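Local coordinates for protein cytosine-specific methyltransferase (Escherichia coli O157:H7 EDL933, PDB 3G7U) that probably methylates cytosine at carbon 5 in DNA, using S-adenosyl-L-methionine as methyl donor, at residues 73-78 against 108-113; 211-216 against 333-338. One frame throughout, in Å; residues are numbered along the deposited sequence.

Overall arrangement
Contact 1 comes first along the chain and closes before contact 2 opens; their centres are 33 Å apart, on opposite sides of the chain's centre, with nearest atoms about 12 Å from each other. In contact 1, strand 74-77 of the seven-stranded mixed sheet, the Rossmann-like core of a class I SAM-dependent methyltransferase, meets the end of helix 94-110 and the turn that leads to strand 114-119. Residues 211-216 and 333-338 share no sheet: they are two loops, one between short strands 205-207 and 216-217, the other between helices 321-328 and 340-348. Contact 1 thus joins a central strand to the helix packed against it, across a gap of 30 residues, while contact 2 bridges 117 at the surface.

Contact 1: residues 73-78 against 108-113; sequences DGIIGG and SELQPL
I75 lays the end of its side chain against both L110 and P112. Its CD1 comes within 3.7 Å of L110 CD1, the two side chains crossing at about a right angle, and within 3.8 Å of P112 CG, which brings the proline ring up against the branch from CG1 to CD1. With CG1 anti to the carbonyl carbon (chi1 -73°) and the chain extended beyond it (chi2 167°), this methyl reaches the place where helix 94-110 ends. Q111 then takes positive phi and turns the chain out of the helix, and P112 follows with its CB packed 3.5 Å from D73 O. Past the turn, L113 runs alongside D73, pointing the same way, with its CD1 3.6 Å from D73 OD1. The other carboxylate oxygen, OD2, accepts a hydrogen bond from N4 N. Strand 74-77, helix 94-110 and strand 114-119 form a beta-alpha-beta crossover, its two strands adjacent and parallel, and the contact sits where the helix hands over to the second strand. Strand 4-8 flanks 74-77 on its other edge, F103 and V107 of helix 94-110 also touch I75, and A59 and I62 of helix 59-66 pack on L110.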
loop_
_atom_site.group_PDB
_atom_site.type_symbol
_atom_site.label_atom_id
_atom_site.label_comp_id
_atom_site.label_asym_id
_atom_site.label_seq_id
_atom_site.Cartn_x
_atom_site.Cartn_y
_atom_site.Cartn_z
ATOM N N ASP A 73 9.925 15.505 -9.346
ATOM C CA ASP A 73 9.798 14.775 -10.587
ATOM C C ASP A 73 8.481 14.031 -10.653
ATOM O O ASP A 73 7.850 13.980 -11.706
ATOM C CB ASP A 73 10.995 13.861 -10.762
ATOM C CG ASP A 73 12.280 14.644 -10.746
ATOM O OD1 ASP A 73 12.392 15.578 -11.579
ATOM O OD2 ASP A 73 13.129 14.388 -9.871
ATOM N N GLY A 74 8.010 13.531 -9.517
ATOM C CA GLY A 74 6.700 12.860 -9.535
ATOM C C GLY A 74 5.835 13.239 -8.357
ATOM O O GLY A 74 6.362 13.418 -7.277
ATOM N N ILE A 75 4.524 13.412 -8.565
ATOM C CA ILE A 75 3.576 13.499 -7.448
ATOM C C ILE A 75 2.714 12.215 -7.493
ATOM O O ILE A 75 2.065 11.947 -8.527
ATOM C CB ILE A 75 2.712 14.736 -7.556
ATOM C CG1 ILE A 75 3.573 15.966 -7.201
ATOM C CG2 ILE A 75 1.521 14.736 -6.561
ATOM C CD1 ILE A 75 2.886 17.258 -7.573
ATOM N N ILE A 76 2.765 11.431 -6.409
ATOM C CA ILE A 76 2.007 10.178 -6.350
ATOM C C ILE A 76 1.072 10.268 -5.152
ATOM O O ILE A 76 1.300 11.061 -4.239
ATOM C CB ILE A 76 2.935 8.946 -6.310
ATOM C CG1 ILE A 76 3.655 8.843 -4.970
ATOM C CG2 ILE A 76 3.967 9.006 -7.522
ATOM C CD1 ILE A 76 4.686 7.704 -4.840
ATOM N N GLY A 77 -0.023 9.524 -5.172
ATOM C CA GLY A 77 -0.811 9.532 -3.956
ATOM C C GLY A 77 -2.159 8.873 -4.139
ATOM O O GLY A 77 -2.471 8.380 -5.226
ATOM N N GLY A 78 -2.959 8.925 -3.089
ATOM C CA GLY A 78 -4.343 8.421 -3.131
ATOM C C GLY A 78 -5.373 9.501 -2.864
ATOM O O GLY A 78 -5.829 9.627 -1.746
ATOM N N SER A 108 -1.012 20.481 -10.893
ATOM C CA SER A 108 -1.073 21.560 -11.862
ATOM C C SER A 108 -0.087 22.672 -11.451
ATOM O O SER A 108 0.682 23.168 -12.277
ATOM C CB SER A 108 -2.485 22.123 -11.875
ATOM O OG SER A 108 -2.579 23.105 -12.891
ATOM N N GLU A 109 -0.100 23.003 -10.159
ATOM C CA GLU A 109 0.759 24.062 -9.599
ATOM C C GLU A 109 2.227 23.652 -9.593
ATOM O O GLU A 109 3.122 24.464 -9.856
ATOM C CB GLU A 109 0.296 24.402 -8.180
ATOM C CG GLU A 109 -1.080 25.088 -8.061
ATOM C CD GLU A 109 -1.431 25.350 -6.626
ATOM O OE1 GLU A 109 -0.577 25.007 -5.782
ATOM O OE2 GLU A 109 -2.508 25.912 -6.318
ATOM N N LEU A 110 2.509 22.389 -9.271
ATOM C CA LEU A 110 3.892 21.954 -9.164
ATOM C C LEU A 110 4.534 21.483 -10.448
ATOM O O LEU A 110 5.765 21.432 -10.532
ATOM C CB LEU A 110 4.080 20.894 -8.077
ATOM C CG LEU A 110 3.987 21.387 -6.619
ATOM C CD1 LEU A 110 3.752 20.245 -5.628
ATOM C CD2 LEU A 110 5.282 22.139 -6.275
ATOM N N GLN A 111 3.715 21.128 -11.435
ATOM C CA GLN A 111 4.236 20.647 -12.730
ATOM C C GLN A 111 5.300 19.535 -12.655
ATOM O O GLN A 111 6.377 19.683 -13.222
ATOM C CB GLN A 111 4.749 21.840 -13.602
ATOM C CG GLN A 111 3.668 22.866 -13.911
ATOM C CD GLN A 111 2.748 22.393 -15.019
ATOM O OE1 GLN A 111 3.222 21.948 -16.060
ATOM N NE2 GLN A 111 1.437 22.491 -14.806
ATOM N N PRO A 112 4.999 18.393 -11.982
ATOM C CA PRO A 112 5.978 17.329 -11.989
ATOM C C PRO A 112 6.113 16.684 -13.378
ATOM O O PRO A 112 5.217 16.870 -14.211
ATOM C CB PRO A 112 5.340 16.284 -11.050
ATOM C CG PRO A 112 3.863 16.528 -11.170
ATOM C CD PRO A 112 3.787 18.031 -11.218
ATOM N N LEU A 113 7.179 15.910 -13.587
ATOM C CA LEU A 113 7.331 15.122 -14.825
ATOM C C LEU A 113 6.175 14.133 -14.982
ATOM O O LEU A 113 5.738 13.869 -16.081
ATOM C CB LEU A 113 8.655 14.367 -14.833
ATOM C CG LEU A 113 9.908 15.270 -14.746
ATOM C CD1 LEU A 113 11.162 14.437 -14.805
ATOM C CD2 LEU A 113 9.888 16.406 -15.807
#

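Contact 2: residues 211-216 against 333-338; sequences DSESWR and WFRFHV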
loop_
_atom_site.group_PDB
_atom_site.type_symbol
_atom_site.label_atom_id
_atom_site.label_comp_id
_atom_site.label_asym_id
_atom_site.label_seq_id
_atom_site.Cartn_x
_atom_site.Cartn_y
_atom_site.Cartn_z
ATOM N N ASP A 211 -0.274 -3.870 24.454
ATOM C CA ASP A 211 0.454 -2.633 24.150
ATOM C C ASP A 211 1.916 -2.865 23.726
ATOM O O ASP A 211 2.628 -1.904 23.396
ATOM C CB ASP A 211 0.375 -1.671 25.348
ATOM C CG ASP A 211 0.437 -0.204 24.940
ATOM O OD1 ASP A 211 0.623 0.638 25.845
ATOM O OD2 ASP A 211 0.306 0.112 23.734
ATOM N N SER A 212 2.341 -4.133 23.702
ATOM C CA SER A 212 3.726 -4.516 23.373
ATOM C C SER A 212 3.826 -5.314 22.063
ATOM O O SER A 212 2.852 -5.930 21.628
ATOM C CB SER A 212 4.340 -5.296 24.539
ATOM O OG SER A 212 4.177 -4.589 25.764
ATOM N N GLU A 213 4.989 -5.171 21.432
ATOM C CA GLU A 213 5.293 -5.794 20.161
ATOM C C GLU A 213 5.353 -7.285 20.379
ATOM O O GLU A 213 5.723 -7.739 21.462
ATOM C CB GLU A 213 6.643 -5.300 19.642
ATOM C CG GLU A 213 6.620 -4.791 18.207
ATOM C CD GLU A 213 6.575 -3.257 18.105
ATOM O OE1 GLU A 213 6.686 -2.555 19.140
ATOM O OE2 GLU A 213 6.460 -2.747 16.969
ATOM N N SER A 214 4.951 -8.031 19.354
ATOM C CA SER A 214 4.886 -9.481 19.399
ATOM C C SER A 214 5.982 -10.026 18.501
ATOM O O SER A 214 5.699 -10.620 17.442
ATOM C CB SER A 214 3.535 -9.960 18.891
ATOM O OG SER A 214 3.391 -11.348 19.127
ATOM N N TRP A 215 7.232 -9.822 18.921
ATOM C CA TRP A 215 8.384 -10.255 18.113
ATOM C C TRP A 215 8.490 -11.786 18.207
ATOM O O TRP A 215 8.489 -12.338 19.310
ATOM C CB TRP A 215 9.682 -9.661 18.630
ATOM C CG TRP A 215 9.853 -8.173 18.546
ATOM C CD1 TRP A 215 9.780 -7.284 19.580
ATOM C CD2 TRP A 215 10.181 -7.416 17.378
ATOM N NE1 TRP A 215 10.025 -5.999 19.116
ATOM C CE2 TRP A 215 10.273 -6.056 17.771
ATOM C CE3 TRP A 215 10.396 -7.750 16.029
ATOM C CZ2 TRP A 215 10.565 -5.027 16.864
ATOM C CZ3 TRP A 215 10.704 -6.722 15.110
ATOM C CH2 TRP A 215 10.785 -5.384 15.534
ATOM N N ARG A 216 8.607 -12.455 17.063
ATOM C CA ARG A 216 8.616 -13.913 17.020
ATOM C C ARG A 216 9.575 -14.422 15.965
ATOM O O ARG A 216 9.714 -13.816 14.894
ATOM C CB ARG A 216 7.205 -14.434 16.703
ATOM C CG ARG A 216 6.187 -14.319 17.836
ATOM C CD ARG A 216 6.649 -15.023 19.136
ATOM N NE ARG A 216 6.771 -16.476 18.905
ATOM C CZ ARG A 216 5.774 -17.314 18.798
ATOM N NH1 ARG A 216 4.509 -16.891 18.892
ATOM N NH2 ARG A 216 6.033 -18.598 18.606
ATOM N N TRP A 333 9.981 -6.947 7.137
ATOM C CA TRP A 333 10.734 -5.897 7.844
ATOM C C TRP A 333 9.979 -4.562 7.992
ATOM O O TRP A 333 10.436 -3.673 8.687
ATOM C CB TRP A 333 12.126 -5.683 7.193
ATOM C CG TRP A 333 12.112 -5.436 5.697
ATOM C CD1 TRP A 333 12.333 -6.354 4.723
ATOM C CD2 TRP A 333 11.877 -4.170 5.008
ATOM N NE1 TRP A 333 12.286 -5.758 3.476
ATOM C CE2 TRP A 333 12.011 -4.423 3.620
ATOM C CE3 TRP A 333 11.601 -2.859 5.439
ATOM C CZ2 TRP A 333 11.840 -3.423 2.645
ATOM C CZ3 TRP A 333 11.435 -1.861 4.484
ATOM C CH2 TRP A 333 11.551 -2.144 3.097
ATOM N N PHE A 334 8.804 -4.465 7.366
ATOM C CA PHE A 334 7.974 -3.264 7.476
ATOM C C PHE A 334 7.294 -3.302 8.846
ATOM O O PHE A 334 6.728 -4.314 9.245
ATOM C CB PHE A 334 6.960 -3.222 6.324
ATOM C CG PHE A 334 6.382 -1.861 6.083
ATOM C CD1 PHE A 334 6.963 -1.009 5.124
ATOM C CD2 PHE A 334 5.305 -1.414 6.832
ATOM C CE1 PHE A 334 6.458 0.284 4.911
ATOM C CE2 PHE A 334 4.772 -0.111 6.610
ATOM C CZ PHE A 334 5.368 0.713 5.650
ATOM N N ARG A 335 7.339 -2.190 9.575
ATOM C CA ARG A 335 6.870 -2.181 10.950
ATOM C C ARG A 335 5.580 -1.399 11.055
ATOM O O ARG A 335 5.513 -0.264 10.591
ATOM C CB ARG A 335 7.916 -1.526 11.837
ATOM C CG ARG A 335 7.631 -1.696 13.332
ATOM C CD ARG A 335 8.814 -1.148 14.144
ATOM N NE ARG A 335 8.563 -1.285 15.574
ATOM C CZ ARG A 335 9.514 -1.314 16.507
ATOM N NH1 ARG A 335 10.796 -1.252 16.143
ATOM N NH2 ARG A 335 9.186 -1.450 17.802
ATOM N N PHE A 336 4.555 -1.994 11.653
ATOM C CA PHE A 336 3.249 -1.308 11.769
ATOM C C PHE A 336 3.018 -0.861 13.194
ATOM O O PHE A 336 3.810 -1.173 14.084
ATOM C CB PHE A 336 2.106 -2.246 11.346
ATOM C CG PHE A 336 2.171 -2.609 9.908
ATOM C CD1 PHE A 336 1.604 -1.778 8.963
ATOM C CD2 PHE A 336 2.894 -3.731 9.483
ATOM C CE1 PHE A 336 1.725 -2.065 7.599
ATOM C CE2 PHE A 336 3.023 -4.036 8.109
ATOM C CZ PHE A 336 2.421 -3.209 7.172
ATOM N N HIS A 337 1.928 -0.125 13.428
ATOM C CA HIS A 337 1.548 0.218 14.792
ATOM C C HIS A 337 1.407 -1.038 15.643
ATOM O O HIS A 337 0.985 -2.097 15.151
ATOM C CB HIS A 337 0.221 0.988 14.779
ATOM C CG HIS A 337 -0.058 1.720 16.061
ATOM N ND1 HIS A 337 -0.728 1.140 17.122
ATOM C CD2 HIS A 337 0.250 2.983 16.452
ATOM C CE1 HIS A 337 -0.820 2.013 18.112
ATOM N NE2 HIS A 337 -0.224 3.134 17.738
ATOM N N VAL A 338 1.701 -0.897 16.935
ATOM C CA VAL A 338 1.682 -2.038 17.872
ATOM C C VAL A 338 0.315 -2.711 18.056
ATOM O O VAL A 338 0.245 -3.943 18.252
ATOM C CB VAL A 338 2.291 -1.689 19.273
ATOM C CG1 VAL A 338 3.791 -1.508 19.179
ATOM C CG2 VAL A 338 1.640 -0.443 19.892
HETATM O O HOH W 1 5.384 -0.626 16.277
#
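Two loops pass each other here with end-to-end directions 141° apart, their backbones nearest at E213 and V338, whose CA atoms are 5.7 Å from each other. E213 and R335 bridge the gap, in one of the two modelled positions of the glutamate. The arginine stands extended, its CG anti to the backbone N, and carries its guanidinium to the glutamate, whose own chain is bent at chi2. R335 NE donates to E213 OE2 at 2.9 Å with an N-H...O angle of 136°, while R335 NH2 makes a weak bond to E213 OE1 at 3.0 Å. Although two bonds form, the carboxylate and guanidinium planes are 88° apart, and NE meets OE2 from above the carboxylate plane, so this is not the flat side-on pairing. A water donates to F336 O at 2.8 Å; its link to E213 OE2 is so short that it is doubtful. W215 comes over one face of the guanidinium: its CZ2 lies 3.9 Å from R335 NH1, which sits at the edge of the indole, the ring and guanidinium standing nearly perpendicular. The indole's own face is met by E213 CG, and it also makes a cation-pi contact with K246. R335 NH1 has further salt bridges to D240 and E242, so three carboxylates gather round one arginine. Its positive charge probably helps to keep E213, D240 and E242 ionised though they lie close together, and the pairing ties both loops to the start of helix 241-248.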